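Local coordinates for protein PEPTIDE N-myristoyltransferase (Saccharomyces cerevisiae, PDB 1IIC) that transfers the myristoyl group from myristoyl-CoA to the N-terminal glycine of peptide and protein substrates, at residues R189-K194 against N217-K222; A221-A226 against A351-K356. All blocks are in the same frame, centred on the assembly; numbering follows the deposited sequence.

Interaction 1: residues R189-K194 against N217-K222; sequences RPLNWK and NALPAK
A buried polar clasp, centred on Arg189 and Asn217, ties the end of strand 182-190 to the loop that leaves helix 210-217. Arg189 holds CG anti to its backbone nitrogen (chi1 -152°) and bends at chi2, which swings the guanidinium over to the other segment. There Arg189 NH1 donates to Asn217 O at 3.0 Å, nearly straight and within the guanidinium plane. Arg189 NH1 also turns back to Pro190 O, 2.7 Å away and almost in line with that carbonyl, while NE is taken by Leu378 O. Leu219 lays CD2 over one guanidinium face, offset toward the rim, and this methyl also meets Leu191 CD2 at 3.8 Å. The side-chain amide of Asn217 runs nearly parallel to the Trp193 indole, the planes 6° apart, but meets it obliquely, with Asn217 ND2 3.5 Å from Trp193 CD1. A water donates to Asn217 O, 3.0 Å away, and lies unusually close to Leu191 O, to which it appears to bridge. Asn217 O therefore receives two donors, one charged and one neutral, and NH1 bridges two carbonyls; for a buried arginine, such bonds are likely to offset part of the cost of desolvation and to fix its rotation.

Interaction 2: residues A221-A226 against A351-K356; sequences AKTKTA and ACILAK
Ile353 points at the loop and lays CG2 and CD1 against the backbone of Ala221 and Lys222. With CG1 anti to the carbonyl carbon (chi1 -73°) and the chain extended at chi2, CD1 and CG2 reach successive peptides. Ile353 CD1 comes to 3.4 Å from Lys222 O, and Ile353 CG2 sits 3.7 Å from Ala221 O. Ile353 CG2 also approaches Thr223 CG2 at 4.0 Å. The next residue, Leu354, meets the same methyl: Thr223 CG2 is 3.6 Å from Leu354 CG and nearly as near to both leucine methyls, lying against the fork as the two side chains cross obliquely. Replacing Ile353 with an alanine would probably open a gap beneath the peptides of Ala221 and Lys222 and leave the methyl of Thr223 resting on Leu354 alone within this pair of segments. Polar bonds flank the apolar patch, from Asp350 to Lys224 N and Thr225 OG1, and from Asn357 to Ala221 O. Both segments belong to the C-terminal half of the enzyme, which has the acetyltransferase-like (GNAT) fold of the family. Leu354 also touches Phe294 and Phe296, linking the loop to strand 290-303. The loop, on its way to strand 228-230, runs over the outside of helix 334-357, whose inner side, with Ala351 and Ala355, packs on those same phenylalanines and on Phe363 of strand 362-366.

Overall arrangement
The two contacts lie on successive parts of one loop, with centres about 11 Å apart, and share Ala221 and Lys222. Interaction 1 is buried and polar, fastening the start of the loop to the end of strand 182-190 through a charged group, carbonyls and a water. Interaction 2 is a surface contact of smaller area, in which aliphatic groups of helix 334-357 pack on the loop's backbone and on one threonine methyl. Helix 334-357 also joins them directly: Lys356 NZ probably hydrogen-bonds to Leu191 O, and the CD2 methyls of Leu191 and Leu219 both pack on Cys352 O. Strand end, loop and helix thus meet in one continuous cluster on the same side of the chain's centre.

Interaction 1: residues R189-K194 against N217-K222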
loop_
_atom_site.group_PDB
_atom_site.type_symbol
_atom_site.label_atom_id
_atom_site.label_comp_id
_atom_site.label_asym_id
_atom_site.label_seq_id
_atom_site.Cartn_x
_atom_site.Cartn_y
_atom_site.Cartn_z
ATOM N N ARG A 189 12.051 7.098 7.014
ATOM C CA ARG A 189 12.541 7.489 8.327
ATOM C C ARG A 189 13.558 6.450 8.780
ATOM O O ARG A 189 13.202 5.306 9.068
ATOM C CB ARG A 189 11.397 7.536 9.342
ATOM C CG ARG A 189 11.604 8.512 10.498
ATOM C CD ARG A 189 12.772 8.161 11.401
ATOM N NE ARG A 189 12.859 9.109 12.516
ATOM C CZ ARG A 189 13.794 9.087 13.465
ATOM N NH1 ARG A 189 14.743 8.162 13.460
ATOM N NH2 ARG A 189 13.784 10.004 14.422
ATOM N N PRO A 190 14.839 6.831 8.835
ATOM C CA PRO A 190 15.914 5.923 9.258
ATOM C C PRO A 190 15.738 5.555 10.723
ATOM O O PRO A 190 15.687 6.430 11.583
ATOM C CB PRO A 190 17.184 6.752 9.043
ATOM C CG PRO A 190 16.775 7.765 8.000
ATOM C CD PRO A 190 15.382 8.137 8.433
ATOM N N LEU A 191 15.629 4.263 11.002
ATOM C CA LEU A 191 15.464 3.788 12.369
ATOM C C LEU A 191 16.804 3.215 12.818
ATOM O O LEU A 191 17.217 3.368 13.967
ATOM C CB LEU A 191 14.371 2.710 12.417
ATOM C CG LEU A 191 12.982 3.164 11.950
ATOM C CD1 LEU A 191 12.001 2.001 11.957
ATOM C CD2 LEU A 191 12.486 4.291 12.869
ATOM N N ASN A 192 17.475 2.549 11.890
ATOM C CA ASN A 192 18.778 1.964 12.150
ATOM C C ASN A 192 19.735 2.580 11.128
ATOM O O ASN A 192 20.117 1.929 10.156
ATOM C CB ASN A 192 18.705 0.457 11.948
ATOM C CG ASN A 192 19.878 -0.261 12.559
ATOM O OD1 ASN A 192 21.018 0.192 12.454
ATOM N ND2 ASN A 192 19.609 -1.391 13.204
ATOM N N TRP A 193 20.129 3.833 11.345
ATOM C CA TRP A 193 21.005 4.506 10.385
ATOM C C TRP A 193 22.266 3.749 10.018
ATOM O O TRP A 193 22.508 3.476 8.843
ATOM C CB TRP A 193 21.423 5.897 10.867
ATOM C CG TRP A 193 22.082 6.682 9.757
ATOM C CD1 TRP A 193 21.452 7.442 8.814
ATOM C CD2 TRP A 193 23.476 6.695 9.410
ATOM N NE1 TRP A 193 22.359 7.922 7.903
ATOM C CE2 TRP A 193 23.610 7.480 8.244
ATOM C CE3 TRP A 193 24.624 6.114 9.970
ATOM C CZ2 TRP A 193 24.848 7.706 7.624
ATOM C CZ3 TRP A 193 25.861 6.339 9.351
ATOM C CH2 TRP A 193 25.958 7.129 8.192
ATOM N N LYS A 194 23.081 3.425 11.015
ATOM C CA LYS A 194 24.335 2.731 10.762
ATOM C C LYS A 194 24.190 1.561 9.793
ATOM O O LYS A 194 24.978 1.429 8.868
ATOM C CB LYS A 194 24.958 2.262 12.077
ATOM C CG LYS A 194 26.409 1.820 11.929
ATOM C CD LYS A 194 27.047 1.493 13.276
ATOM C CE LYS A 194 28.502 1.085 13.103
ATOM N NZ LYS A 194 29.296 2.165 12.450
ATOM N N ASN A 217 19.472 10.568 14.215
ATOM C CA ASN A 217 18.366 9.633 14.025
ATOM C C ASN A 217 18.073 8.728 15.215
ATOM O O ASN A 217 17.137 7.928 15.171
ATOM C CB ASN A 217 18.616 8.813 12.762
ATOM C CG ASN A 217 18.633 9.685 11.515
ATOM O OD1 ASN A 217 17.615 10.269 11.147
ATOM N ND2 ASN A 217 19.794 9.799 10.880
ATOM N N ALA A 218 18.865 8.873 16.279
ATOM C CA ALA A 218 18.681 8.089 17.499
ATOM C C ALA A 218 17.257 8.300 18.021
ATOM O O ALA A 218 16.722 9.414 17.978
ATOM C CB ALA A 218 19.690 8.515 18.551
ATOM N N LEU A 219 16.665 7.222 18.526
ATOM C CA LEU A 219 15.294 7.230 19.019
ATOM C C LEU A 219 15.174 6.725 20.454
ATOM O O LEU A 219 16.000 5.943 20.918
ATOM C CB LEU A 219 14.454 6.329 18.113
ATOM C CG LEU A 219 13.241 6.847 17.348
ATOM C CD1 LEU A 219 13.501 8.213 16.781
ATOM C CD2 LEU A 219 12.912 5.843 16.261
ATOM N N PRO A 220 14.135 7.172 21.176
ATOM C CA PRO A 220 13.955 6.717 22.557
ATOM C C PRO A 220 13.606 5.233 22.504
ATOM O O PRO A 220 13.156 4.739 21.471
ATOM C CB PRO A 220 12.783 7.552 23.049
ATOM C CG PRO A 220 12.871 8.800 22.212
ATOM C CD PRO A 220 13.197 8.260 20.854
ATOM N N ALA A 221 13.806 4.529 23.611
ATOM C CA ALA A 221 13.514 3.104 23.677
ATOM C C ALA A 221 12.040 2.798 23.974
ATOM O O ALA A 221 11.518 1.773 23.540
ATOM C CB ALA A 221 14.412 2.441 24.740
ATOM N N LYS A 222 11.369 3.680 24.705
ATOM C CA LYS A 222 9.966 3.451 25.062
ATOM C C LYS A 222 9.002 4.499 24.484
ATOM O O LYS A 222 9.383 5.638 24.234
ATOM C CB LYS A 222 9.834 3.416 26.592
ATOM C CG LYS A 222 10.619 2.286 27.258
ATOM C CD LYS A 222 10.024 0.927 26.898
ATOM C CE LYS A 222 10.862 -0.224 27.441
ATOM N NZ LYS A 222 10.140 -1.524 27.296
HETATM O O HOH W 1 16.696 5.051 15.753
#

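Interaction 2: residues A221-A226 against A351-K356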
loop_
_atom_site.group_PDB
_atom_site.type_symbol
_atom_site.label_atom_id
_atom_site.label_comp_id
_atom_site.label_asym_id
_atom_site.label_seq_id
_atom_site.Cartn_x
_atom_site.Cartn_y
_atom_site.Cartn_z
ATOM N N ALA A 221 13.806 4.529 23.611
ATOM C CA ALA A 221 13.514 3.104 23.677
ATOM C C ALA A 221 12.040 2.798 23.974
ATOM O O ALA A 221 11.518 1.773 23.540
ATOM C CB ALA A 221 14.412 2.441 24.740
ATOM N N LYS A 222 11.369 3.680 24.705
ATOM C CA LYS A 222 9.966 3.451 25.062
ATOM C C LYS A 222 9.002 4.499 24.484
ATOM O O LYS A 222 9.383 5.638 24.234
ATOM C CB LYS A 222 9.834 3.416 26.592
ATOM C CG LYS A 222 10.619 2.286 27.258
ATOM C CD LYS A 222 10.024 0.927 26.898
ATOM C CE LYS A 222 10.862 -0.224 27.441
ATOM N NZ LYS A 222 10.140 -1.524 27.296
ATOM N N THR A 223 7.751 4.109 24.275
ATOM C CA THR A 223 6.764 5.039 23.727
ATOM C C THR A 223 6.396 6.093 24.761
ATOM O O THR A 223 6.699 5.930 25.939
ATOM C CB THR A 223 5.499 4.305 23.270
ATOM O OG1 THR A 223 4.979 3.515 24.352
ATOM C CG2 THR A 223 5.825 3.422 22.078
ATOM N N LYS A 224 5.735 7.167 24.329
ATOM C CA LYS A 224 5.385 8.247 25.250
ATOM C C LYS A 224 3.901 8.543 25.429
ATOM O O LYS A 224 3.512 9.177 26.400
ATOM C CB LYS A 224 6.108 9.534 24.828
ATOM C CG LYS A 224 7.597 9.335 24.599
ATOM C CD LYS A 224 8.365 10.646 24.623
ATOM C CE LYS A 224 9.860 10.392 24.423
ATOM N NZ LYS A 224 10.398 9.349 25.351
ATOM N N THR A 225 3.068 8.094 24.503
ATOM C CA THR A 225 1.641 8.361 24.606
ATOM C C THR A 225 0.966 7.487 25.659
ATOM O O THR A 225 1.011 6.256 25.590
ATOM C CB THR A 225 0.950 8.150 23.251
ATOM O OG1 THR A 225 1.717 8.800 22.226
ATOM C CG2 THR A 225 -0.455 8.739 23.270
ATOM N N ALA A 226 0.343 8.135 26.633
ATOM C CA ALA A 226 -0.342 7.441 27.714
ATOM C C ALA A 226 -1.575 6.728 27.184
ATOM O O ALA A 226 -2.308 7.281 26.370
ATOM C CB ALA A 226 -0.741 8.442 28.795
ATOM N N ALA A 351 5.129 5.368 16.897
ATOM C CA ALA A 351 5.068 4.346 15.863
ATOM C C ALA A 351 6.493 4.020 15.424
ATOM O O ALA A 351 6.818 2.866 15.217
ATOM C CB ALA A 351 4.249 4.834 14.683
ATOM N N CYS A 352 7.340 5.039 15.292
ATOM C CA CYS A 352 8.727 4.816 14.894
ATOM C C CYS A 352 9.463 4.051 15.982
ATOM O O CYS A 352 10.349 3.228 15.700
ATOM C CB CYS A 352 9.447 6.145 14.637
ATOM S SG CYS A 352 8.866 7.060 13.208
ATOM N N ILE A 353 9.103 4.341 17.229
ATOM C CA ILE A 353 9.711 3.675 18.373
ATOM C C ILE A 353 9.293 2.213 18.375
ATOM O O ILE A 353 10.114 1.320 18.604
ATOM C CB ILE A 353 9.282 4.348 19.695
ATOM C CG1 ILE A 353 9.988 5.697 19.827
ATOM C CG2 ILE A 353 9.618 3.454 20.885
ATOM C CD1 ILE A 353 9.414 6.592 20.922
ATOM N N LEU A 354 8.016 1.961 18.110
ATOM C CA LEU A 354 7.525 0.591 18.078
ATOM C C LEU A 354 8.082 -0.189 16.886
ATOM O O LEU A 354 8.385 -1.372 17.007
ATOM C CB LEU A 354 5.997 0.584 18.049
ATOM C CG LEU A 354 5.398 1.022 19.376
ATOM C CD1 LEU A 354 3.984 1.551 19.191
ATOM C CD2 LEU A 354 5.429 -0.174 20.324
ATOM N N ALA A 355 8.221 0.473 15.739
ATOM C CA ALA A 355 8.759 -0.191 14.545
ATOM C C ALA A 355 10.234 -0.509 14.744
ATOM O O ALA A 355 10.704 -1.584 14.367
ATOM C CB ALA A 355 8.585 0.698 13.322
ATOM N N LYS A 356 10.971 0.424 15.340
ATOM C CA LYS A 356 12.384 0.176 15.570
ATOM C C LYS A 356 12.558 -0.957 16.578
ATOM O O LYS A 356 13.401 -1.836 16.384
ATOM C CB LYS A 356 13.112 1.414 16.088
ATOM C CG LYS A 356 14.578 1.090 16.363
ATOM C CD LYS A 356 15.383 2.263 16.837
ATOM C CE LYS A 356 16.815 1.805 17.097
ATOM N NZ LYS A 356 17.339 1.052 15.917
#